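Local structure of uncharacterized protein (Nostoc punctiforme, 2QDR) at residues S38-A43 with S89-S94; T93-L98 with V257-W262; G144-L149 with I156-N161. The protein is of unknown function but has the double-stranded beta-helix fold of the cupin clan and may act as a dioxygenase. All blocks are in the same frame, centred on the assembly; numbering follows the deposited sequence.

Contacts 1 and 2 use strand 92-98 of the eight-stranded antiparallel sheet, and contact 3 uses its neighbour, strand 154-160. Contacts 1 and 2 share Thr93 and Ser94, their centres about 14 Å apart; one reaches Arg40 in the loop before strand 41-42, the other the turn and strand at 257-262 on the second, seven-stranded sheet. Contact 3 lies about 18 Å between centres from contact 1 and 14 Å from contact 2. Its segment 156-161 runs beside strand 92-98, with Ser94 O 2.8 Å from Trp158 N, a probable backbone hydrogen bond. An unidentified ligand lies about 9 Å from the Tyr261 side chain and about 14 Å from that of Thr93.

Contact 1: S38-A43 with S89-S94; sequences SGRRTA and SGASTS
Arg40 reaches from the loop before strand 41-42 to the beginning of strand 92-98, meeting Thr93 and the Ala91-Ser92 backbone, and carries the whole contact from its side. Both strands pair antiparallel with strand 79-86 in one sheet of the double-stranded beta-helix, and Arg40 NH1 also has a weak hydrogen bond to Thr85 OG1 on that shared neighbour.

The polar contact is with Thr93. Arg40 NH1 donates to Thr93 OG1 across 3.0 Å, but the N-H...O angle of 130° makes this bond weak. The hydroxyl meets the edge of the guanidinium close to its plane, while Thr93 CB lies in that plane. With chi1 near -64°, Thr93 OG1 stands anti to its own carbonyl carbon, which turns the hydroxyl to the arginine. Its stronger partner is Glu241 OE2. Arg40 is held more firmly through NE, which bonds to Asn36 O, and NH1 also has a long, weak ion pair with Glu241 OE1.

The remaining contacts are packing over one face of the guanidinium. Ala91 C sits above its centre, 4.1 Å from the plane, and Ser92 N lies 3.6 Å above it, displaced to the rim. Ala91 CB approaches the other terminal nitrogen, Arg40 NH2, at 3.5 Å. The arginine chain runs extended from CG to NE, which carries the flat group over this backbone.

Replacing Arg40 by an alanine removes the guanidinium and is likely to open a gap over the Ala91-Ser92 backbone, leaving Asn36 O and Thr93 OG1 without these donors.

A buried positive charge is thus laid over peptide backbone and met by a carbonyl, a hydroxyl and, at longer range, a carboxylate. Glu241 is likely to offset part of that charge, and Thr93 OG1 links Arg40 to it, meeting NH1 of the one and OE2 of the other.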
ATOM      1  N   SER A  38      -2.231 -14.836  36.184  1.00 59.96           N
ATOM      2  CA  SER A  38      -3.356 -14.467  37.021  1.00 59.72           C
ATOM      3  C   SER A  38      -3.094 -14.645  38.501  1.00 59.16           C
ATOM      4  O   SER A  38      -2.328 -15.521  38.886  1.00 59.17           O
ATOM      5  CB  SER A  38      -4.528 -15.373  36.661  1.00 59.71           C
ATOM      6  OG  SER A  38      -4.769 -15.349  35.266  1.00 59.64           O
ATOM      7  N   GLY A  39      -3.738 -13.800  39.309  1.00 59.49           N
ATOM      8  CA  GLY A  39      -3.676 -13.846  40.771  1.00 58.92           C
ATOM      9  C   GLY A  39      -2.358 -13.955  41.507  1.00 59.31           C
ATOM     10  O   GLY A  39      -2.299 -14.636  42.525  1.00 59.07           O
ATOM     11  N   ARG A  40      -1.316 -13.271  41.034  1.00 59.89           N
ATOM     12  CA  ARG A  40       0.005 -13.365  41.681  1.00 60.13           C
ATOM     13  C   ARG A  40       0.296 -12.324  42.772  1.00 60.80           C
ATOM     14  O   ARG A  40      -0.195 -11.202  42.740  1.00 60.54           O
ATOM     15  CB  ARG A  40       1.135 -13.299  40.647  1.00 60.08           C
ATOM     16  CG  ARG A  40       1.143 -14.433  39.640  1.00 57.72           C
ATOM     17  CD  ARG A  40       2.442 -14.409  38.838  1.00 59.80           C
ATOM     18  NE  ARG A  40       2.498 -15.450  37.809  1.00 57.28           N
ATOM     19  CZ  ARG A  40       3.564 -15.724  37.051  1.00 58.44           C
ATOM     20  NH1 ARG A  40       4.730 -15.102  37.224  1.00 54.68           N
ATOM     21  NH2 ARG A  40       3.482 -16.690  36.135  1.00 62.02           N
ATOM     22  N   ARG A  41       1.142 -12.746  43.711  1.00 62.17           N
ATOM     23  CA  ARG A  41       1.598 -11.962  44.836  1.00 63.89           C
ATOM     24  C   ARG A  41       2.917 -11.331  44.395  1.00 62.48           C
ATOM     25  O   ARG A  41       3.733 -12.035  43.813  1.00 62.57           O
ATOM     26  CB  ARG A  41       1.833 -12.885  46.023  1.00 63.70           C
ATOM     27  CG  ARG A  41       2.152 -12.238  47.370  1.00 68.32           C
ATOM     28  CD  ARG A  41       2.514 -13.361  48.352  1.00 68.88           C
ATOM     29  NE  ARG A  41       2.733 -12.989  49.762  1.00 75.52           N
ATOM     30  CZ  ARG A  41       3.818 -12.370  50.260  1.00 77.25           C
ATOM     31  NH1 ARG A  41       4.814 -11.940  49.477  1.00 81.74           N
ATOM     32  NH2 ARG A  41       3.887 -12.125  51.567  1.00 75.68           N
ATOM     33  N   THR A  42       3.140 -10.049  44.655  1.00 61.21           N
ATOM     34  CA  THR A  42       4.409  -9.427  44.280  1.00 61.22           C
ATOM     35  C   THR A  42       5.401  -9.531  45.440  1.00 61.23           C
ATOM     36  O   THR A  42       5.053  -9.973  46.542  1.00 62.25           O
ATOM     37  CB  THR A  42       4.226  -7.964  43.915  1.00 61.41           C
ATOM     38  OG1 THR A  42       3.795  -7.242  45.076  1.00 62.93           O
ATOM     39  CG2 THR A  42       3.195  -7.830  42.795  1.00 61.59           C
ATOM     40  N   ALA A  43       6.643  -9.139  45.170  1.00 60.54           N
ATOM     41  CA  ALA A  43       7.709  -9.135  46.166  1.00 59.61           C
ATOM     42  C   ALA A  43       7.462  -8.067  47.221  1.00 58.84           C
ATOM     43  O   ALA A  43       7.883  -8.224  48.349  1.00 59.41           O
ATOM     44  CB  ALA A  43       9.058  -8.897  45.511  1.00 59.84           C
ATOM     45  N   SER A  89       0.244 -22.066  43.148  1.00 65.11           N
ATOM     46  CA  SER A  89       0.203 -23.257  42.287  1.00 64.58           C
ATOM     47  C   SER A  89       1.615 -23.639  41.773  1.00 64.23           C
ATOM     48  O   SER A  89       1.843 -24.805  41.440  1.00 64.87           O
ATOM     49  CB  SER A  89      -0.766 -23.054  41.117  1.00 64.74           C
ATOM     50  N   GLY A  90       2.543 -22.673  41.720  1.00 63.30           N
ATOM     51  CA  GLY A  90       3.922 -22.913  41.284  1.00 63.16           C
ATOM     52  C   GLY A  90       4.489 -21.849  40.358  1.00 63.64           C
ATOM     53  O   GLY A  90       5.685 -21.547  40.416  1.00 64.85           O
ATOM     54  N   ALA A  91       3.643 -21.294  39.496  1.00 62.82           N
ATOM     55  CA  ALA A  91       4.069 -20.271  38.544  1.00 62.73           C
ATOM     56  C   ALA A  91       4.805 -19.090  39.207  1.00 62.46           C
ATOM     57  O   ALA A  91       4.442 -18.674  40.308  1.00 62.96           O
ATOM     58  CB  ALA A  91       2.867 -19.760  37.711  1.00 62.07           C
ATOM     59  N   SER A  92       5.850 -18.587  38.544  1.00 61.05           N
ATOM     60  CA  SER A  92       6.635 -17.464  39.063  1.00 60.70           C
ATOM     61  C   SER A  92       7.526 -16.773  38.027  1.00 59.94           C
ATOM     62  O   SER A  92       7.739 -17.273  36.926  1.00 61.07           O
ATOM     63  CB  SER A  92       7.529 -17.950  40.207  1.00 60.26           C
ATOM     64  OG  SER A  92       8.398 -18.955  39.735  1.00 58.46           O
ATOM     65  N   THR A  93       7.994 -15.591  38.399  1.00 59.50           N
ATOM     66  CA  THR A  93       8.913 -14.791  37.595  1.00 60.87           C
ATOM     67  C   THR A  93       9.983 -14.354  38.573  1.00 61.16           C
ATOM     68  O   THR A  93       9.666 -13.947  39.696  1.00 62.17           O
ATOM     69  CB  THR A  93       8.265 -13.579  36.914  1.00 60.93           C
ATOM     70  OG1 THR A  93       7.287 -14.031  35.972  1.00 57.04           O
ATOM     71  CG2 THR A  93       9.323 -12.745  36.169  1.00 61.22           C
ATOM     72  N   SER A  94      11.242 -14.452  38.163  1.00 61.40           N
ATOM     73  CA  SER A  94      12.343 -14.089  39.050  1.00 62.70           C
ATOM     74  C   SER A  94      13.622 -13.750  38.302  1.00 62.54           C
ATOM     75  O   SER A  94      13.807 -14.115  37.144  1.00 63.60           O
ATOM     76  CB  SER A  94      12.568 -15.220  40.060  1.00 62.34           C
ATOM     77  OG  SER A  94      12.669 -16.464  39.408  1.00 68.49           O
TER

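Contact 2: T93-L98 with V257-W262; sequences TSRVVL and VKDHYW
Arg95 turns one face of its guanidinium to the carboxylate of Asp259, with Asp259 OD1 above that face and the two planes 32° apart. Asp259 belongs to a type II beta turn from Val257 to His260, closed by His260 N to Val257 O at 3.0 Å; it takes the third position, with the positive phi usual there. The turn leads into strand 260-264 of the seven-stranded sheet, so the contact bridges two sheets of this double-stranded beta-helix protein, consistent with a two-domain cupin.

The bridge is electrostatic in character. Arg95 NH2 lies 3.7 Å from Asp259 OD2, a long salt bridge in which the oxygen sits well out of the guanidinium plane and no N-H points at it. CG of Arg95 is anti to the backbone N (chi1 -176°), and the chain then runs extended to NE, crossing the aspartate side chain at about a right angle. Both groups have closer ties elsewhere: NH2 forms a salt bridge with Glu155 and NH1 a hydrogen bond with Asn59, while Asp259 OD1 bonds to the hydroxyl of Tyr243. Two carboxylates, of Glu155 and Asp259, are likely to offset the charge of Arg95.

Two residues earlier on strand 92-98, the methyl of Thr93 meets the ring of Tyr261 in an apolar contact. The tyrosine hydroxyl is taken up by Glu241 OE1 and Thr85 OG1. Thr93 CG2 touches Tyr261 CE2 at 4.0 Å, approaching the ring obliquely, with Thr93 CB 4.1 Å from the phenolic OH.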
ATOM      1  N   THR A  93       7.994 -15.591  38.399  1.00 59.50           N
ATOM      2  CA  THR A  93       8.913 -14.791  37.595  1.00 60.87           C
ATOM      3  C   THR A  93       9.983 -14.354  38.573  1.00 61.16           C
ATOM      4  O   THR A  93       9.666 -13.947  39.696  1.00 62.17           O
ATOM      5  CB  THR A  93       8.265 -13.579  36.914  1.00 60.93           C
ATOM      6  OG1 THR A  93       7.287 -14.031  35.972  1.00 57.04           O
ATOM      7  CG2 THR A  93       9.323 -12.745  36.169  1.00 61.22           C
ATOM      8  N   SER A  94      11.242 -14.452  38.163  1.00 61.40           N
ATOM      9  CA  SER A  94      12.343 -14.089  39.050  1.00 62.70           C
ATOM     10  C   SER A  94      13.622 -13.750  38.302  1.00 62.54           C
ATOM     11  O   SER A  94      13.807 -14.115  37.144  1.00 63.60           O
ATOM     12  CB  SER A  94      12.568 -15.220  40.060  1.00 62.34           C
ATOM     13  OG  SER A  94      12.669 -16.464  39.408  1.00 68.49           O
ATOM     14  N   ARG A  95      14.481 -13.010  38.992  1.00 62.39           N
ATOM     15  CA  ARG A  95      15.758 -12.568  38.479  1.00 61.92           C
ATOM     16  C   ARG A  95      16.792 -13.436  39.173  1.00 60.92           C
ATOM     17  O   ARG A  95      17.029 -13.284  40.381  1.00 60.54           O
ATOM     18  CB  ARG A  95      15.938 -11.100  38.800  1.00 61.80           C
ATOM     19  CG  ARG A  95      17.187 -10.451  38.248  1.00 63.14           C
ATOM     20  CD  ARG A  95      17.261  -9.073  38.816  1.00 65.71           C
ATOM     21  NE  ARG A  95      18.454  -8.327  38.442  1.00 65.55           N
ATOM     22  CZ  ARG A  95      18.827  -7.179  39.016  1.00 68.72           C
ATOM     23  NH1 ARG A  95      18.126  -6.634  40.021  1.00 71.47           N
ATOM     24  NH2 ARG A  95      19.937  -6.576  38.612  1.00 71.10           N
ATOM     25  N   VAL A  96      17.373 -14.372  38.422  1.00 60.06           N
ATOM     26  CA  VAL A  96      18.368 -15.292  38.968  1.00 60.91           C
ATOM     27  C   VAL A  96      19.758 -14.891  38.501  1.00 61.04           C
ATOM     28  O   VAL A  96      19.891 -14.208  37.483  1.00 61.66           O
ATOM     29  CB  VAL A  96      18.091 -16.794  38.596  1.00 61.52           C
ATOM     30  CG1 VAL A  96      16.720 -17.238  39.105  1.00 59.96           C
ATOM     31  CG2 VAL A  96      18.209 -17.074  37.093  1.00 63.98           C
ATOM     32  N   VAL A  97      20.778 -15.286  39.266  1.00 59.99           N
ATOM     33  CA  VAL A  97      22.161 -14.999  38.912  1.00 59.56           C
ATOM     34  C   VAL A  97      22.951 -16.288  39.053  1.00 59.51           C
ATOM     35  O   VAL A  97      23.108 -16.805  40.161  1.00 59.89           O
ATOM     36  CB  VAL A  97      22.794 -13.896  39.775  1.00 59.49           C
ATOM     37  CG1 VAL A  97      24.247 -13.616  39.329  1.00 55.53           C
ATOM     38  CG2 VAL A  97      21.923 -12.639  39.717  1.00 60.98           C
ATOM     39  N   LEU A  98      23.434 -16.797  37.922  1.00 59.73           N
ATOM     40  CA  LEU A  98      24.220 -18.015  37.871  1.00 59.52           C
ATOM     41  C   LEU A  98      25.704 -17.643  37.929  1.00 59.06           C
ATOM     42  O   LEU A  98      26.130 -16.740  37.210  1.00 59.07           O
ATOM     43  CB  LEU A  98      23.907 -18.777  36.590  1.00 59.38           C
ATOM     44  CG  LEU A  98      22.432 -19.134  36.377  1.00 59.95           C
ATOM     45  CD1 LEU A  98      22.275 -19.912  35.089  1.00 61.83           C
ATOM     46  CD2 LEU A  98      21.842 -19.938  37.535  1.00 62.88           C
ATOM     47  N   VAL A 257      12.992   2.702  35.515  1.00 60.68           N
ATOM     48  CA  VAL A 257      14.328   2.763  34.889  1.00 60.91           C
ATOM     49  C   VAL A 257      14.894   1.344  34.826  1.00 61.04           C
ATOM     50  O   VAL A 257      14.221   0.417  35.255  1.00 60.70           O
ATOM     51  CB  VAL A 257      15.304   3.725  35.621  1.00 60.22           C
ATOM     52  CG1 VAL A 257      14.758   5.112  35.601  1.00 57.64           C
ATOM     53  CG2 VAL A 257      15.559   3.305  37.066  1.00 61.19           C
ATOM     54  N   LYS A 258      16.108   1.189  34.282  1.00 61.93           N
ATOM     55  CA  LYS A 258      16.783  -0.113  34.145  1.00 62.44           C
ATOM     56  C   LYS A 258      16.667  -0.962  35.411  1.00 61.96           C
ATOM     57  O   LYS A 258      16.850  -0.475  36.512  1.00 61.03           O
ATOM     58  CB  LYS A 258      18.268   0.077  33.768  1.00 62.84           C
ATOM     59  CG  LYS A 258      19.099  -1.221  33.583  1.00 63.85           C
ATOM     60  CD  LYS A 258      20.532  -0.920  33.128  1.00 64.08           C
ATOM     61  N   ASP A 259      16.320  -2.224  35.216  1.00 62.07           N
ATOM     62  CA  ASP A 259      16.139  -3.228  36.284  1.00 62.65           C
ATOM     63  C   ASP A 259      14.832  -3.095  37.115  1.00 62.03           C
ATOM     64  O   ASP A 259      14.660  -3.826  38.083  1.00 60.26           O
ATOM     65  CB  ASP A 259      17.398  -3.360  37.197  1.00 63.29           C
ATOM     66  CG  ASP A 259      18.659  -3.745  36.420  1.00 64.22           C
ATOM     67  OD1 ASP A 259      18.586  -4.474  35.409  1.00 66.07           O
ATOM     68  OD2 ASP A 259      19.747  -3.340  36.849  1.00 71.68           O
ATOM     69  N   HIS A 260      13.916  -2.201  36.726  1.00 62.48           N
ATOM     70  CA  HIS A 260      12.618  -2.079  37.414  1.00 62.67           C
ATOM     71  C   HIS A 260      11.667  -3.056  36.737  1.00 62.40           C
ATOM     72  O   HIS A 260      11.771  -3.312  35.539  1.00 63.31           O
ATOM     73  CB  HIS A 260      12.058  -0.661  37.393  1.00 63.03           C
ATOM     74  CG  HIS A 260      12.741   0.272  38.346  1.00 65.06           C
ATOM     75  ND1 HIS A 260      12.083   0.856  39.409  1.00 64.90           N
ATOM     76  CD2 HIS A 260      14.035   0.657  38.448  1.00 63.05           C
ATOM     77  CE1 HIS A 260      12.932   1.607  40.087  1.00 66.66           C
ATOM     78  NE2 HIS A 260      14.125   1.496  39.530  1.00 65.36           N
ATOM     79  N   TYR A 261      10.754  -3.606  37.518  1.00 62.50           N
ATOM     80  CA  TYR A 261       9.779  -4.574  37.040  1.00 62.82           C
ATOM     81  C   TYR A 261       8.360  -4.169  37.399  1.00 62.83           C
ATOM     82  O   TYR A 261       8.146  -3.411  38.351  1.00 64.33           O
ATOM     83  CB  TYR A 261      10.117  -5.928  37.668  1.00 64.23           C
ATOM     84  CG  TYR A 261       9.086  -7.032  37.526  1.00 63.24           C
ATOM     85  CD1 TYR A 261       8.080  -7.167  38.467  1.00 64.59           C
ATOM     86  CD2 TYR A 261       9.138  -7.949  36.485  1.00 62.07           C
ATOM     87  CE1 TYR A 261       7.146  -8.149  38.378  1.00 66.05           C
ATOM     88  CE2 TYR A 261       8.193  -8.960  36.383  1.00 65.34           C
ATOM     89  CZ  TYR A 261       7.200  -9.053  37.344  1.00 66.96           C
ATOM     90  OH  TYR A 261       6.243 -10.034  37.287  1.00 64.29           O
ATOM     91  N   TRP A 262       7.394  -4.659  36.629  1.00 62.19           N
ATOM     92  CA  TRP A 262       5.996  -4.380  36.925  1.00 62.33           C
ATOM     93  C   TRP A 262       5.103  -5.608  36.769  1.00 61.46           C
ATOM     94  O   TRP A 262       5.485  -6.604  36.152  1.00 61.40           O
ATOM     95  CB  TRP A 262       5.459  -3.231  36.070  1.00 62.52           C
ATOM     96  CG  TRP A 262       5.362  -3.468  34.631  1.00 62.45           C
ATOM     97  CD1 TRP A 262       4.299  -3.975  33.955  1.00 63.42           C
ATOM     98  CD2 TRP A 262       6.343  -3.143  33.656  1.00 65.09           C
ATOM     99  NE1 TRP A 262       4.565  -4.009  32.612  1.00 63.56           N
ATOM    100  CE2 TRP A 262       5.821  -3.512  32.402  1.00 64.73           C
ATOM    101  CE3 TRP A 262       7.633  -2.602  33.723  1.00 61.30           C
ATOM    102  CZ2 TRP A 262       6.530  -3.333  31.219  1.00 65.58           C
ATOM    103  CZ3 TRP A 262       8.335  -2.440  32.558  1.00 64.65           C
ATOM    104  CH2 TRP A 262       7.785  -2.799  31.318  1.00 64.73           C
TER

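Contact 3: G144-L149 with I156-N161; sequences GSWKVL and ILWMEN
The indoles of Trp146 and Trp158 lie nearly parallel, their planes 22° apart, but are displaced so far along each other that the six-membered rings barely overlap: the centroids are 6.0 Å apart. Contact is made by one corner of Trp146 against the CZ3-CH2 bond of Trp158, with Trp146 CH2 lying 3.8 Å from both Trp158 CZ3 and Trp158 CH2. Each indole has a second aromatic neighbour: Phe102 packs edge-to-face with Trp146, and Trp67 edge-to-face with Trp158.

At the pyrrole side of Trp158, the carboxyl carbon of Glu160 lies in the ring plane, at the edge. Trp158 NE1 donates weakly to Glu160 OE2, 3.0 Å away with an N-H...O angle of 133°. This bond gives the indole nitrogen a partner two residues along its own strand and may do a little to limit turning of the ring. CG of Trp146 stands between the backbone N and the carbonyl carbon (chi1 59°), the rotamer from which its six-membered ring reaches Trp158.

Leu98 also touches Trp146, and Leu113 touches Trp158. Strand 146-149 runs between strands 103-104 and 121-124 of a four-stranded sheet, and strand 154-160 between 92-98 and 113-117 of the eight-stranded one, so the tryptophans join two antiparallel sheets.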
ATOM      1  N   GLY A 144      20.086 -30.258  26.633  1.00 63.18           N
ATOM      2  CA  GLY A 144      21.382 -30.889  26.877  1.00 62.67           C
ATOM      3  C   GLY A 144      22.056 -30.228  28.077  1.00 62.79           C
ATOM      4  O   GLY A 144      21.423 -29.431  28.783  1.00 61.51           O
ATOM      5  N   SER A 145      23.330 -30.563  28.321  1.00 63.00           N
ATOM      6  CA  SER A 145      24.090 -29.962  29.421  1.00 62.80           C
ATOM      7  C   SER A 145      24.135 -28.457  29.190  1.00 62.82           C
ATOM      8  O   SER A 145      24.305 -28.017  28.048  1.00 62.07           O
ATOM      9  CB  SER A 145      25.545 -30.452  29.499  1.00 62.58           C
ATOM     10  OG  SER A 145      25.666 -31.851  29.659  1.00 64.76           O
ATOM     11  N   TRP A 146      23.984 -27.678  30.257  1.00 62.79           N
ATOM     12  CA  TRP A 146      23.996 -26.220  30.128  1.00 63.61           C
ATOM     13  C   TRP A 146      24.946 -25.572  31.144  1.00 62.03           C
ATOM     14  O   TRP A 146      25.162 -26.114  32.222  1.00 62.19           O
ATOM     15  CB  TRP A 146      22.548 -25.665  30.132  1.00 66.38           C
ATOM     16  CG  TRP A 146      21.716 -25.953  31.317  1.00 68.44           C
ATOM     17  CD1 TRP A 146      21.205 -27.165  31.690  1.00 71.80           C
ATOM     18  CD2 TRP A 146      21.183 -24.996  32.227  1.00 67.90           C
ATOM     19  NE1 TRP A 146      20.445 -27.029  32.824  1.00 72.47           N
ATOM     20  CE2 TRP A 146      20.408 -25.704  33.170  1.00 72.09           C
ATOM     21  CE3 TRP A 146      21.313 -23.611  32.362  1.00 70.27           C
ATOM     22  CZ2 TRP A 146      19.766 -25.070  34.239  1.00 72.55           C
ATOM     23  CZ3 TRP A 146      20.673 -22.980  33.415  1.00 71.15           C
ATOM     24  CH2 TRP A 146      19.911 -23.711  34.344  1.00 71.15           C
ATOM     25  N   LYS A 147      25.530 -24.436  30.754  1.00 61.24           N
ATOM     26  CA  LYS A 147      26.530 -23.726  31.562  1.00 61.91           C
ATOM     27  C   LYS A 147      26.628 -22.233  31.293  1.00 61.47           C
ATOM     28  O   LYS A 147      26.121 -21.746  30.281  1.00 62.50           O
ATOM     29  CB  LYS A 147      27.917 -24.313  31.258  1.00 62.05           C
ATOM     30  CG  LYS A 147      28.345 -24.161  29.777  1.00 61.89           C
ATOM     31  CD  LYS A 147      29.668 -24.809  29.469  1.00 62.15           C
ATOM     32  CE  LYS A 147      29.945 -24.717  27.977  1.00 63.14           C
ATOM     33  NZ  LYS A 147      31.236 -25.345  27.599  1.00 66.89           N
ATOM     34  N   VAL A 148      27.321 -21.533  32.192  1.00 60.00           N
ATOM     35  CA  VAL A 148      27.551 -20.101  32.060  1.00 60.18           C
ATOM     36  C   VAL A 148      28.839 -19.941  31.248  1.00 60.58           C
ATOM     37  O   VAL A 148      29.804 -20.663  31.472  1.00 60.80           O
ATOM     38  CB  VAL A 148      27.628 -19.373  33.419  1.00 60.14           C
ATOM     39  CG1 VAL A 148      28.044 -17.914  33.249  1.00 60.42           C
ATOM     40  CG2 VAL A 148      26.284 -19.434  34.131  1.00 61.80           C
ATOM     41  N   LEU A 149      28.826 -18.990  30.310  1.00 60.75           N
ATOM     42  CA  LEU A 149      29.947 -18.703  29.425  1.00 60.71           C
ATOM     43  C   LEU A 149      30.692 -17.438  29.791  1.00 61.68           C
ATOM     44  O   LEU A 149      30.177 -16.588  30.520  1.00 62.24           O
ATOM     45  CB  LEU A 149      29.435 -18.518  27.998  1.00 60.86           C
ATOM     46  CG  LEU A 149      28.770 -19.700  27.308  1.00 61.29           C
ATOM     47  CD1 LEU A 149      28.113 -19.226  26.015  1.00 62.61           C
ATOM     48  CD2 LEU A 149      29.774 -20.816  27.050  1.00 57.78           C
ATOM     49  N   ILE A 156      19.492 -13.683  34.492  1.00 63.82           N
ATOM     50  CA  ILE A 156      18.396 -14.152  33.670  1.00 64.45           C
ATOM     51  C   ILE A 156      17.006 -13.997  34.275  1.00 63.48           C
ATOM     52  O   ILE A 156      16.839 -14.160  35.480  1.00 63.26           O
ATOM     53  CB  ILE A 156      18.543 -15.705  33.481  1.00 64.22           C
ATOM     54  CG1 ILE A 156      19.984 -16.133  33.160  1.00 66.57           C
ATOM     55  CG2 ILE A 156      17.603 -16.254  32.392  1.00 69.44           C
ATOM     56  CD1 ILE A 156      20.174 -17.637  33.019  1.00 67.08           C
ATOM     57  N   LEU A 157      16.014 -13.698  33.430  1.00 63.60           N
ATOM     58  CA  LEU A 157      14.627 -13.637  33.864  1.00 64.61           C
ATOM     59  C   LEU A 157      14.182 -15.090  33.773  1.00 63.95           C
ATOM     60  O   LEU A 157      14.020 -15.615  32.676  1.00 64.17           O
ATOM     61  CB  LEU A 157      13.749 -12.740  32.997  1.00 65.20           C
ATOM     62  CG  LEU A 157      14.062 -11.244  33.001  1.00 69.01           C
ATOM     63  CD1 LEU A 157      13.168 -10.521  31.995  1.00 70.81           C
ATOM     64  CD2 LEU A 157      13.905 -10.641  34.392  1.00 69.96           C
ATOM     65  N   TRP A 158      14.044 -15.742  34.925  1.00 62.88           N
ATOM     66  CA  TRP A 158      13.654 -17.143  35.016  1.00 62.52           C
ATOM     67  C   TRP A 158      12.151 -17.207  35.232  1.00 61.39           C
ATOM     68  O   TRP A 158      11.663 -16.813  36.292  1.00 63.04           O
ATOM     69  CB  TRP A 158      14.406 -17.792  36.169  1.00 63.29           C
ATOM     70  CG  TRP A 158      14.258 -19.256  36.288  1.00 63.27           C
ATOM     71  CD1 TRP A 158      13.306 -19.938  36.992  1.00 64.02           C
ATOM     72  CD2 TRP A 158      15.131 -20.242  35.729  1.00 63.29           C
ATOM     73  NE1 TRP A 158      13.527 -21.293  36.888  1.00 64.74           N
ATOM     74  CE2 TRP A 158      14.642 -21.504  36.119  1.00 65.66           C
ATOM     75  CE3 TRP A 158      16.280 -20.179  34.934  1.00 63.56           C
ATOM     76  CZ2 TRP A 158      15.256 -22.700  35.730  1.00 64.19           C
ATOM     77  CZ3 TRP A 158      16.896 -21.366  34.552  1.00 63.16           C
ATOM     78  CH2 TRP A 158      16.376 -22.609  34.946  1.00 64.03           C
HETATM   79  N   MSE A 159      11.428 -17.723  34.242  1.00 59.48           N
HETATM   80  CA  MSE A 159       9.957 -17.790  34.271  1.00 57.70           C
HETATM   81  C   MSE A 159       9.356 -19.200  34.263  1.00 59.25           C
HETATM   82  O   MSE A 159       9.243 -19.826  33.219  1.00 59.42           O
HETATM   83  CB  MSE A 159       9.443 -16.987  33.069  1.00 57.69           C
HETATM   84  CG  MSE A 159       9.673 -15.496  33.225  1.00 57.49           C
HETATM   85 SE   MSE A 159       9.581 -14.470  31.602  0.75 48.90          SE
HETATM   86  CE  MSE A 159      11.226 -15.048  30.751  1.00 57.12           C
ATOM     87  N   GLU A 160       8.956 -19.668  35.439  1.00 59.99           N
ATOM     88  CA  GLU A 160       8.345 -20.986  35.632  1.00 59.89           C
ATOM     89  C   GLU A 160       6.842 -20.804  35.431  1.00 60.29           C
ATOM     90  O   GLU A 160       6.233 -20.096  36.213  1.00 60.37           O
ATOM     91  CB  GLU A 160       8.652 -21.501  37.028  1.00 59.13           C
ATOM     92  CG  GLU A 160      10.153 -21.546  37.367  1.00 60.74           C
ATOM     93  CD  GLU A 160      10.443 -22.069  38.759  1.00 59.51           C
ATOM     94  OE1 GLU A 160       9.508 -22.496  39.476  1.00 65.59           O
ATOM     95  OE2 GLU A 160      11.622 -22.047  39.144  1.00 60.08           O
ATOM     96  N   ASN A 161       6.244 -21.428  34.409  1.00 60.74           N
ATOM     97  CA  ASN A 161       4.811 -21.227  34.091  1.00 61.43           C
ATOM     98  C   ASN A 161       3.804 -22.347  34.345  1.00 63.57           C
ATOM     99  O   ASN A 161       2.616 -22.065  34.503  1.00 63.93           O
ATOM    100  CB  ASN A 161       4.668 -20.897  32.605  1.00 61.10           C
ATOM    101  CG  ASN A 161       5.468 -19.696  32.170  1.00 58.42           C
ATOM    102  OD1 ASN A 161       5.836 -18.830  32.966  1.00 58.57           O
ATOM    103  ND2 ASN A 161       5.714 -19.624  30.876  1.00 54.89           N
TER